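Local atomic coordinates of spectinomycin phosphotransferase (Legionella pneumophila, PDB entry 3I1A), a protein that transfers a phosphate group to the antibiotic spectinomycin, a modification that underlies resistance, using a fold related to that of the protein kinases. Residues Tyr146-Arg151 / Tyr279-Glu283; Arg187-Ser192 / His282-Val286; Gly247-Asn252 / Pro319-Ile325; Asp288-Gly293 / Tyr312-Phe317. All coordinates share one frame; numbering follows the deposited sequence. Where two conformers were deposited one is given.

Overall arrangement
Following the chain from the N terminus, contact 1 opens at 146-151, contact 2 at 187-192 and contact 3 in the loop 247-252. The long helix 274-297 then closes contacts 1 and 2 almost together, on segments that share His282 and Glu283, and fastens helices 149-157 and 182-198 to itself. A little further along the same helix, contact 4 opens at 288-293 and closes on helix 303-315, so it is nested in the loop that contact 3 completes at 319-325. Contact 3 crosses contacts 1 and 2. All four thus gather around helix 274-297 or its neighbours, with contact 3 joining the final helix to the loop before helix 257-267.

Contact 1 (Tyr146-Arg151 / Tyr279-Glu283); sequences YSPKWR and YYRHE
Glu283 and Arg151 meet because both chains bend: Glu283 folds at chi2 (63°), swinging its carboxylate toward the start of helix 149-157, and Arg151 kinks at chi3 (-74°), which brings the edge of its guanidinium, at NH1, to Glu283. The salt bridge runs from Arg151 NH1 to Glu283 OE1 at 2.8 Å. The nitrogen sits well above the carboxylate plane and the two flat groups stand steeply to one another, so this is a single-point contact and not a paired, side-by-side one. NH1 also donates to Tyr279 OH at a longer 3.3 Å. From the same guanidinium, Arg151 NH2 donates to Tyr146 O (3.2 Å), which lies close to the guanidinium plane, while NE pairs with Glu193; with its nitrogens engaged in different directions, the group has little freedom to rotate.

Glu283 OE1 is shared with Ser192. The other oxygen, OE2, is held through two waters, at 2.7 Å and 2.9 Å from OE2, each of which also donates to Ser147 O; the first accepts from Arg151 N as well. OE2 further abuts the indole edge of Trp150 at CD1 (3.5 Å). Glu287 brings a like charge close, which might raise the pKa of one of the two acids.

Beside this polar network, Tyr146 points a ring edge at the face of Tyr279 in an offset edge-to-face pair, centroids 5.2 Å apart. This buried contact, away from the annotated sites, ties the start of helix 149-157 and the loop leading into it to helix 274-297, in the helical C-terminal lobe of the kinase-like aminoglycoside phosphotransferase fold.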
# COMPACT_ATOMS: atom_id res chain seq x y z
N TYR A 146 -14.09 -10.78 0.17
CA TYR A 146 -14.95 -10.07 -0.77
C TYR A 146 -16.01 -9.24 -0.07
O TYR A 146 -17.17 -9.20 -0.48
CB TYR A 146 -15.58 -11.09 -1.73
CG TYR A 146 -14.52 -11.80 -2.55
CD1 TYR A 146 -13.91 -11.17 -3.62
CD2 TYR A 146 -14.06 -13.07 -2.20
CE1 TYR A 146 -12.87 -11.76 -4.33
CE2 TYR A 146 -13.01 -13.69 -2.91
CZ TYR A 146 -12.43 -13.01 -3.97
OH TYR A 146 -11.40 -13.58 -4.70
N SER A 147 -15.59 -8.56 0.99
CA SER A 147 -16.48 -7.74 1.78
C SER A 147 -17.24 -6.71 0.96
O SER A 147 -16.67 -6.07 0.08
CB SER A 147 -15.70 -7.03 2.88
OG SER A 147 -16.52 -6.08 3.54
N PRO A 148 -18.54 -6.55 1.23
CA PRO A 148 -19.39 -5.60 0.53
C PRO A 148 -19.39 -4.23 1.24
O PRO A 148 -20.06 -3.30 0.80
CB PRO A 148 -20.75 -6.27 0.58
CG PRO A 148 -20.76 -6.82 2.00
CD PRO A 148 -19.36 -7.48 2.03
N LYS A 149 -18.60 -4.10 2.32
CA LYS A 149 -18.54 -2.87 3.10
C LYS A 149 -18.49 -1.58 2.29
O LYS A 149 -19.33 -0.68 2.48
CB LYS A 149 -17.33 -2.87 4.05
CG LYS A 149 -17.18 -1.54 4.80
CD LYS A 149 -16.09 -1.56 5.86
CE LYS A 149 -16.10 -0.26 6.66
NZ LYS A 149 -15.24 -0.33 7.88
N TRP A 150 -17.52 -1.49 1.40
CA TRP A 150 -17.33 -0.30 0.58
C TRP A 150 -18.41 -0.12 -0.46
O TRP A 150 -18.83 1.01 -0.74
CB TRP A 150 -15.95 -0.36 -0.08
CG TRP A 150 -14.92 -0.68 0.92
CD1 TRP A 150 -14.26 -1.87 1.08
CD2 TRP A 150 -14.44 0.18 1.95
NE1 TRP A 150 -13.39 -1.80 2.15
CE2 TRP A 150 -13.48 -0.55 2.70
CE3 TRP A 150 -14.72 1.51 2.31
CZ2 TRP A 150 -12.81 0.01 3.79
CZ3 TRP A 150 -14.05 2.06 3.40
CH2 TRP A 150 -13.10 1.31 4.13
N ARG A 151 -18.86 -1.21 -1.06
CA ARG A 151 -19.91 -1.09 -2.04
C ARG A 151 -21.15 -0.51 -1.37
O ARG A 151 -21.85 0.31 -1.95
CB ARG A 151 -20.24 -2.45 -2.65
CG ARG A 151 -19.12 -2.98 -3.54
CD ARG A 151 -19.56 -4.22 -4.30
NE ARG A 151 -19.65 -5.41 -3.46
CZ ARG A 151 -18.60 -6.12 -3.05
NH1 ARG A 151 -17.37 -5.76 -3.40
NH2 ARG A 151 -18.80 -7.23 -2.33
N TYR A 279 -12.45 -7.68 -11.02
CA TYR A 279 -13.10 -7.42 -9.73
C TYR A 279 -12.24 -6.47 -8.88
O TYR A 279 -12.74 -5.49 -8.32
CB TYR A 279 -13.29 -8.71 -8.94
CG TYR A 279 -13.65 -8.44 -7.49
CD1 TYR A 279 -14.92 -7.98 -7.15
CD2 TYR A 279 -12.70 -8.56 -6.47
CE1 TYR A 279 -15.23 -7.64 -5.84
CE2 TYR A 279 -12.99 -8.22 -5.15
CZ TYR A 279 -14.27 -7.76 -4.84
OH TYR A 279 -14.56 -7.45 -3.55
N TYR A 280 -10.95 -6.77 -8.75
CA TYR A 280 -10.10 -5.92 -7.93
C TYR A 280 -9.95 -4.51 -8.46
O TYR A 280 -9.96 -3.57 -7.68
CB TYR A 280 -8.72 -6.55 -7.75
CG TYR A 280 -8.69 -7.58 -6.64
CD1 TYR A 280 -9.01 -7.22 -5.33
CD2 TYR A 280 -8.33 -8.91 -6.89
CE1 TYR A 280 -8.98 -8.15 -4.31
CE2 TYR A 280 -8.28 -9.84 -5.88
CZ TYR A 280 -8.61 -9.46 -4.58
OH TYR A 280 -8.53 -10.35 -3.53
N ARG A 281 -9.82 -4.34 -9.77
CA ARG A 281 -9.67 -3.00 -10.34
C ARG A 281 -10.92 -2.17 -10.10
O ARG A 281 -10.82 -0.97 -9.83
CB ARG A 281 -9.36 -3.05 -11.82
CG ARG A 281 -8.00 -3.63 -12.10
CD ARG A 281 -7.70 -3.61 -13.58
NE ARG A 281 -6.29 -3.94 -13.80
CZ ARG A 281 -5.77 -4.24 -14.98
NH1 ARG A 281 -6.53 -4.25 -16.07
NH2 ARG A 281 -4.47 -4.52 -15.07
N HIS A 282 -12.10 -2.78 -10.20
CA HIS A 282 -13.32 -2.03 -9.94
C HIS A 282 -13.48 -1.79 -8.44
O HIS A 282 -13.78 -0.68 -8.01
CB HIS A 282 -14.57 -2.77 -10.48
CG HIS A 282 -14.70 -2.74 -11.98
ND1 HIS A 282 -13.92 -3.50 -12.82
CD2 HIS A 282 -15.51 -2.01 -12.79
CE1 HIS A 282 -14.23 -3.24 -14.07
NE2 HIS A 282 -15.19 -2.34 -14.08
N GLU A 283 -13.27 -2.82 -7.63
CA GLU A 283 -13.43 -2.71 -6.19
C GLU A 283 -12.45 -1.74 -5.52
O GLU A 283 -12.81 -1.05 -4.57
CB GLU A 283 -13.31 -4.10 -5.54
CG GLU A 283 -13.31 -4.11 -4.02
CD GLU A 283 -14.60 -3.61 -3.36
OE1 GLU A 283 -15.67 -3.58 -4.02
OE2 GLU A 283 -14.53 -3.25 -2.17
O HOH W 1 -16.91 -3.40 -0.84
O HOH W 2 -13.97 -5.40 -0.38

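Contact 2 (Arg187-Ser192 / His282-Val286); sequences RLVDTS and HERIV. With DMS (dimethyl sulfoxide), chain D.
Thr191 lies over the imidazole of His282 in a CH-pi contact: its CG2 is 3.6 Å from the centroid of the His282 ring and only 11° off the normal. The threonine torsion makes this possible, since chi1 of -67° puts OG1 beside its own backbone N, where it donates to Arg187 O (2.8 Å), and leaves the methyl pointing at the ring. That carbonyl also takes the helical bond from Thr191 N, the two donors arriving from opposite faces of its plane.

Among the polar links, Ser192 OG donates to Glu283 OE1 at 2.7 Å, and Glu283 OE1 receives it on its anti lone pair, away from the other oxygen. Water 3 sits 2.9 Å from His282 NE2; it accepts from Arg187 NE and donates to Thr191 OG1, bridging the two segments. His282 ND1 is bound to Ser278 O, so both ring nitrogens have partners.

The frame for all this is the crossing of helices 182-198 and 274-297 in the same lobe: the axes of the short segments 187-192 and 282-286 approach to 8.6 Å, with their N-to-C directions 128° apart.

Apolar packing continues from His282 along helix 274-297. Leu188 CD1 meets Ile285 CG2 at 3.8 Å, its side chain lying across that of Ile285. Val286 CG2 rests 3.8 Å from Leu188 O and at a similar distance from Val189 CA. Farther out, Arg187 stretches its extended chain past a dimethyl sulfoxide, probably from the crystallisation liquor, which accepts a weak bond from NH1.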
# COMPACT_ATOMS: atom_id res chain seq x y z
N ARG A 187 -21.70 1.98 -12.35
CA ARG A 187 -21.09 0.86 -13.07
C ARG A 187 -19.93 0.24 -12.27
O ARG A 187 -19.78 -0.98 -12.21
CB ARG A 187 -20.60 1.31 -14.46
CG ARG A 187 -19.90 0.21 -15.28
CD ARG A 187 -19.51 0.68 -16.68
NE ARG A 187 -18.67 -0.28 -17.38
CZ ARG A 187 -18.34 -0.19 -18.66
NH1 ARG A 187 -18.78 0.81 -19.40
NH2 ARG A 187 -17.53 -1.10 -19.21
N LEU A 188 -19.11 1.09 -11.64
CA LEU A 188 -18.00 0.57 -10.83
C LEU A 188 -18.54 -0.29 -9.71
O LEU A 188 -18.06 -1.40 -9.47
CB LEU A 188 -17.16 1.73 -10.25
CG LEU A 188 -16.30 2.45 -11.30
CD1 LEU A 188 -15.99 3.86 -10.85
CD2 LEU A 188 -15.01 1.64 -11.54
N VAL A 189 -19.55 0.22 -9.00
CA VAL A 189 -20.16 -0.50 -7.88
C VAL A 189 -20.87 -1.79 -8.30
O VAL A 189 -20.68 -2.85 -7.70
CB VAL A 189 -21.23 0.38 -7.15
CG1 VAL A 189 -21.95 -0.44 -6.07
CG2 VAL A 189 -20.55 1.61 -6.51
N ASP A 190 -21.70 -1.67 -9.33
CA ASP A 190 -22.48 -2.80 -9.81
C ASP A 190 -21.62 -3.87 -10.45
O ASP A 190 -21.97 -5.07 -10.41
CB ASP A 190 -23.54 -2.32 -10.80
CG ASP A 190 -24.56 -1.36 -10.15
OD1 ASP A 190 -24.64 -1.29 -8.91
OD2 ASP A 190 -25.29 -0.69 -10.92
N THR A 191 -20.49 -3.46 -11.03
CA THR A 191 -19.60 -4.45 -11.65
C THR A 191 -18.83 -5.18 -10.58
O THR A 191 -18.66 -6.40 -10.65
CB THR A 191 -18.62 -3.81 -12.64
OG1 THR A 191 -19.35 -3.31 -13.77
CG2 THR A 191 -17.61 -4.86 -13.13
N SER A 192 -18.36 -4.44 -9.57
CA SER A 192 -17.65 -5.06 -8.47
C SER A 192 -18.60 -6.07 -7.79
O SER A 192 -18.20 -7.19 -7.48
CB SER A 192 -17.20 -3.99 -7.46
OG SER A 192 -16.69 -4.60 -6.29
N HIS A 282 -12.10 -2.78 -10.20
CA HIS A 282 -13.32 -2.03 -9.94
C HIS A 282 -13.48 -1.79 -8.44
O HIS A 282 -13.78 -0.68 -8.01
CB HIS A 282 -14.57 -2.77 -10.48
CG HIS A 282 -14.70 -2.74 -11.98
ND1 HIS A 282 -13.92 -3.50 -12.82
CD2 HIS A 282 -15.51 -2.01 -12.79
CE1 HIS A 282 -14.23 -3.24 -14.07
NE2 HIS A 282 -15.19 -2.34 -14.08
N GLU A 283 -13.27 -2.82 -7.63
CA GLU A 283 -13.43 -2.71 -6.19
C GLU A 283 -12.45 -1.74 -5.52
O GLU A 283 -12.81 -1.05 -4.57
CB GLU A 283 -13.31 -4.10 -5.54
CG GLU A 283 -13.31 -4.11 -4.02
CD GLU A 283 -14.60 -3.61 -3.36
OE1 GLU A 283 -15.67 -3.58 -4.02
OE2 GLU A 283 -14.53 -3.25 -2.17
N ARG A 284 -11.21 -1.69 -6.00
CA ARG A 284 -10.28 -0.74 -5.38
C ARG A 284 -10.77 0.69 -5.61
O ARG A 284 -10.62 1.54 -4.73
CB ARG A 284 -8.88 -0.89 -5.96
CG ARG A 284 -7.83 -0.14 -5.13
CD ARG A 284 -6.42 -0.36 -5.71
NE ARG A 284 -5.42 0.32 -4.90
CZ ARG A 284 -5.08 1.60 -5.04
NH1 ARG A 284 -5.67 2.35 -5.98
NH2 ARG A 284 -4.18 2.13 -4.22
N ILE A 285 -11.37 0.95 -6.78
CA ILE A 285 -11.89 2.31 -7.05
C ILE A 285 -13.10 2.58 -6.15
O ILE A 285 -13.26 3.68 -5.61
CB ILE A 285 -12.25 2.48 -8.55
CG1 ILE A 285 -10.99 2.26 -9.39
CG2 ILE A 285 -12.81 3.87 -8.82
CD1 ILE A 285 -11.22 2.16 -10.88
N VAL A 286 -13.95 1.57 -5.98
CA VAL A 286 -15.10 1.70 -5.10
C VAL A 286 -14.65 2.07 -3.69
O VAL A 286 -15.28 2.93 -3.04
CB VAL A 286 -15.92 0.40 -5.06
CG1 VAL A 286 -16.95 0.46 -3.93
CG2 VAL A 286 -16.59 0.17 -6.39
S DMS D . -19.52 4.36 -18.71
O DMS D . -20.09 3.79 -19.96
C1 DMS D . -19.71 6.10 -18.79
C2 DMS D . -20.55 3.92 -17.33
O HOH W 3 -17.41 -2.50 -16.01

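Contact 3 (Gly247-Asn252 / Pro319-Ile325); sequences GGGVGN and PNNVVEI
Ile325 lies against the glycine run from its CB outward. CB is 4.0 Å from Gly248 O; the CG2 branch presses on Gly247 O at 3.3 Å; and CG1, turned away from the residue's own carbonyl (chi1 -70°), carries CD1 onward to touch Gly249 CA at 3.6 Å, with Gly248 O equally near. The methyl rests directly on the backbone here because Gly249 has no side chain to intervene.

One turn back along helix 322-329, Val322 adds a second apolar contact. Its CG1 lies 3.6 Å from Gly248 O and about as far from Gly249 O, and it also meets the side chain of Val250 at CG2, the two valines slanting across each other.

At the other end, Asn321 reaches the type II turn from Gly249 to Asn252. ND2 donates to Asn252 OD1 at 2.6 Å, a short bond with the two amide planes 60° apart. Asn321 OD1 accepts from Val322 N, and water 5 links it to Gly251 N. Water 4 donates to both Gly248 O and Val322 O.

Val250 sits about 8 Å, side chain to side chain, from Asn217, a magnesium ligand in another structure of this protein, so this loop runs near the active-site region. Methyls resting on backbone carbonyls, one direct amide-amide bond and two bridging waters imply a seam between loop and helix that is only partly dry, with two water bridges beside a single direct hydrogen bond.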
# COMPACT_ATOMS: atom_id res chain seq x y z
N GLY A 247 -0.40 -2.48 -15.23
CA GLY A 247 -1.28 -1.98 -16.28
C GLY A 247 -2.56 -1.40 -15.65
O GLY A 247 -3.50 -1.02 -16.36
N GLY A 248 -2.58 -1.31 -14.33
CA GLY A 248 -3.76 -0.80 -13.63
C GLY A 248 -3.97 0.71 -13.69
O GLY A 248 -5.07 1.19 -13.46
N GLY A 249 -2.90 1.45 -13.95
CA GLY A 249 -3.01 2.90 -14.05
C GLY A 249 -3.11 3.73 -12.78
O GLY A 249 -3.47 4.92 -12.86
N VAL A 250 -2.83 3.13 -11.63
CA VAL A 250 -2.91 3.87 -10.37
C VAL A 250 -1.88 5.00 -10.39
O VAL A 250 -0.66 4.74 -10.51
CB VAL A 250 -2.65 2.95 -9.14
CG1 VAL A 250 -2.68 3.77 -7.85
CG2 VAL A 250 -3.71 1.88 -9.07
N GLY A 251 -2.37 6.23 -10.26
CA GLY A 251 -1.51 7.41 -10.27
C GLY A 251 -1.16 7.88 -11.67
O GLY A 251 -0.22 8.67 -11.85
N ASN A 252 -1.92 7.41 -12.65
CA ASN A 252 -1.73 7.74 -14.05
C ASN A 252 -0.38 7.30 -14.62
O ASN A 252 0.19 7.94 -15.51
CB ASN A 252 -1.95 9.23 -14.30
CG ASN A 252 -2.81 9.48 -15.52
OD1 ASN A 252 -4.02 9.73 -15.42
ND2 ASN A 252 -2.20 9.38 -16.69
N PRO A 319 -8.43 10.57 -18.56
CA PRO A 319 -8.06 9.67 -19.66
C PRO A 319 -6.93 8.74 -19.25
O PRO A 319 -5.91 9.18 -18.71
CB PRO A 319 -7.61 10.64 -20.76
CG PRO A 319 -8.47 11.81 -20.54
CD PRO A 319 -8.42 11.97 -19.02
N ASN A 320 -7.12 7.45 -19.50
CA ASN A 320 -6.11 6.45 -19.19
C ASN A 320 -5.86 6.27 -17.70
O ASN A 320 -4.80 5.78 -17.31
CB ASN A 320 -4.77 6.79 -19.85
CG ASN A 320 -4.91 7.24 -21.29
OD1 ASN A 320 -4.02 7.91 -21.83
ND2 ASN A 320 -6.02 6.86 -21.93
N ASN A 321 -6.79 6.71 -16.85
CA ASN A 321 -6.57 6.52 -15.42
C ASN A 321 -7.30 5.26 -14.96
O ASN A 321 -7.76 4.47 -15.80
CB ASN A 321 -6.99 7.76 -14.60
CG ASN A 321 -6.16 7.90 -13.31
OD1 ASN A 321 -6.35 7.15 -12.35
ND2 ASN A 321 -5.24 8.86 -13.29
N VAL A 322 -7.43 5.06 -13.65
CA VAL A 322 -8.02 3.81 -13.17
C VAL A 322 -9.42 3.41 -13.63
O VAL A 322 -9.67 2.23 -13.91
CB VAL A 322 -7.92 3.69 -11.61
CG1 VAL A 322 -6.42 3.66 -11.21
CG2 VAL A 322 -8.64 4.84 -10.89
N VAL A 323 -10.32 4.37 -13.74
CA VAL A 323 -11.66 4.03 -14.16
C VAL A 323 -11.71 3.52 -15.60
O VAL A 323 -12.30 2.47 -15.86
CB VAL A 323 -12.63 5.22 -13.99
CG1 VAL A 323 -14.01 4.85 -14.58
CG2 VAL A 323 -12.75 5.56 -12.50
N GLU A 324 -11.09 4.23 -16.53
CA GLU A 324 -11.11 3.82 -17.93
C GLU A 324 -10.45 2.46 -18.13
O GLU A 324 -10.89 1.66 -18.95
CB GLU A 324 -10.46 4.88 -18.82
CG GLU A 324 -11.18 6.22 -18.78
CD GLU A 324 -10.75 7.15 -19.90
OE1 GLU A 324 -9.60 7.03 -20.36
OE2 GLU A 324 -11.57 8.00 -20.31
N ILE A 325 -9.37 2.21 -17.40
CA ILE A 325 -8.67 0.93 -17.48
C ILE A 325 -9.52 -0.20 -16.87
O ILE A 325 -9.55 -1.32 -17.40
CB ILE A 325 -7.31 1.02 -16.76
CG1 ILE A 325 -6.36 1.91 -17.58
CG2 ILE A 325 -6.70 -0.38 -16.58
CD1 ILE A 325 -5.07 2.21 -16.89
O HOH W 4 -7.66 0.20 -12.78
O HOH W 5 -5.13 6.91 -9.74

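Contact 4 (Asp288-Gly293 / Tyr312-Phe317); sequences DIAVYG and YFKEMF
Tyr312 sends its ring edge into the face of Tyr292: CD2 stands 3.4 Å above the plane of the Tyr292 ring, near its centre, in an edge-to-face pair with centroids 4.5 Å apart and planes at 54°. Val291 CG1 lies over the rim of the opposite face. Tyr312 points its ring away from its own backbone nitrogen (chi1 179°) and extends toward helix 274-297, far enough for OH to donate to Asp288 OD2 at 2.7 Å. The hydroxyl comes from above the carboxylate plane, and that plane stands at 74° to the phenol ring. Arg284 offers the same oxygen a further, long and weak ion pair.

The partners belong to consecutive helices, 274-297 and 303-315, which a short connection folds against each other as a helical hairpin.

Deeper in, Phe313 presents its edge to Tyr292 CB and Gly293 N, while CE1 meets Ile289 CG2 at 3.6 Å. Met316 bends at chi3, placing SD 3.8 Å from Asp288 CB and turning CE back over the face of Phe313, where it also touches Ile289 CG1 (3.6 Å). Phe313 also meets Phe174 edge-to-face, bringing helix 169-180 against the pair.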
# COMPACT_ATOMS: atom_id res chain seq x y z
N ASP A 288 -11.92 3.66 -2.80
CA ASP A 288 -11.47 5.06 -2.81
C ASP A 288 -12.66 6.03 -2.95
O ASP A 288 -12.64 7.12 -2.38
CB ASP A 288 -10.49 5.32 -3.97
CG ASP A 288 -9.06 4.89 -3.66
OD1 ASP A 288 -8.75 4.66 -2.48
OD2 ASP A 288 -8.25 4.82 -4.60
N ILE A 289 -13.69 5.66 -3.70
CA ILE A 289 -14.83 6.58 -3.84
C ILE A 289 -15.46 6.70 -2.46
O ILE A 289 -15.93 7.78 -2.05
CB ILE A 289 -15.88 6.05 -4.89
CG1 ILE A 289 -15.32 6.22 -6.31
CG2 ILE A 289 -17.19 6.83 -4.79
CD1 ILE A 289 -16.13 5.56 -7.40
N ALA A 290 -15.50 5.59 -1.73
CA ALA A 290 -16.10 5.60 -0.41
C ALA A 290 -15.32 6.48 0.57
O ALA A 290 -15.90 7.27 1.30
CB ALA A 290 -16.20 4.15 0.13
N VAL A 291 -14.00 6.31 0.57
CA VAL A 291 -13.13 7.06 1.47
C VAL A 291 -13.03 8.54 1.13
O VAL A 291 -13.29 9.41 1.99
CB VAL A 291 -11.71 6.41 1.50
CG1 VAL A 291 -10.75 7.30 2.24
CG2 VAL A 291 -11.78 5.03 2.19
N TYR A 292 -12.67 8.85 -0.11
CA TYR A 292 -12.54 10.26 -0.49
C TYR A 292 -13.91 10.91 -0.67
O TYR A 292 -14.09 12.09 -0.35
CB TYR A 292 -11.65 10.38 -1.73
CG TYR A 292 -10.25 9.86 -1.44
CD1 TYR A 292 -9.95 8.50 -1.57
CD2 TYR A 292 -9.24 10.71 -1.01
CE1 TYR A 292 -8.69 8.01 -1.27
CE2 TYR A 292 -7.97 10.22 -0.71
CZ TYR A 292 -7.70 8.88 -0.84
OH TYR A 292 -6.45 8.40 -0.54
N GLY A 293 -14.89 10.14 -1.12
CA GLY A 293 -16.22 10.72 -1.24
C GLY A 293 -16.76 11.13 0.13
O GLY A 293 -17.37 12.21 0.28
N TYR A 312 -7.94 14.08 -6.01
CA TYR A 312 -7.65 12.65 -6.15
C TYR A 312 -8.86 11.94 -6.74
O TYR A 312 -8.74 11.15 -7.68
CB TYR A 312 -7.31 12.03 -4.81
CG TYR A 312 -7.01 10.54 -4.94
CD1 TYR A 312 -5.95 10.09 -5.73
CD2 TYR A 312 -7.81 9.60 -4.30
CE1 TYR A 312 -5.70 8.72 -5.87
CE2 TYR A 312 -7.57 8.23 -4.44
CZ TYR A 312 -6.51 7.80 -5.22
OH TYR A 312 -6.25 6.44 -5.32
N PHE A 313 -10.02 12.21 -6.16
CA PHE A 313 -11.26 11.62 -6.63
C PHE A 313 -11.47 11.90 -8.13
O PHE A 313 -11.81 10.99 -8.90
CB PHE A 313 -12.42 12.19 -5.80
CG PHE A 313 -13.73 11.47 -6.00
CD1 PHE A 313 -14.26 10.65 -5.00
CD2 PHE A 313 -14.43 11.62 -7.19
CE1 PHE A 313 -15.48 9.99 -5.19
CE2 PHE A 313 -15.65 10.95 -7.39
CZ PHE A 313 -16.17 10.15 -6.40
N LYS A 314 -11.25 13.14 -8.56
CA LYS A 314 -11.48 13.44 -9.97
C LYS A 314 -10.48 12.82 -10.93
O LYS A 314 -10.84 12.42 -12.05
CB LYS A 314 -11.53 14.95 -10.19
CG LYS A 314 -12.77 15.56 -9.54
CD LYS A 314 -13.00 17.01 -9.93
CE LYS A 314 -12.01 17.94 -9.26
NZ LYS A 314 -12.36 19.36 -9.61
N GLU A 315 -9.23 12.75 -10.49
CA GLU A 315 -8.18 12.18 -11.32
C GLU A 315 -8.48 10.75 -11.71
O GLU A 315 -8.04 10.30 -12.77
CB GLU A 315 -6.85 12.24 -10.59
CG GLU A 315 -6.25 13.62 -10.56
CD GLU A 315 -4.87 13.63 -9.95
OE1 GLU A 315 -4.13 14.59 -10.21
OE2 GLU A 315 -4.55 12.66 -9.22
N MET A 316 -9.22 10.03 -10.86
CA MET A 316 -9.54 8.62 -11.17
C MET A 316 -10.31 8.50 -12.47
O MET A 316 -10.28 7.45 -13.13
CB MET A 316 -10.37 7.99 -10.05
CG MET A 316 -9.67 8.01 -8.69
SD MET A 316 -10.51 7.10 -7.37
CE MET A 316 -12.26 7.66 -7.55
N PHE A 317 -11.01 9.58 -12.83
CA PHE A 317 -11.81 9.59 -14.05
C PHE A 317 -11.12 10.19 -15.27
O PHE A 317 -11.74 10.35 -16.34
CB PHE A 317 -13.14 10.32 -13.78
CG PHE A 317 -13.97 9.67 -12.71
CD1 PHE A 317 -13.71 9.92 -11.36
CD2 PHE A 317 -14.99 8.76 -13.05
CE1 PHE A 317 -14.43 9.26 -10.36
CE2 PHE A 317 -15.71 8.10 -12.05
CZ PHE A 317 -15.44 8.34 -10.71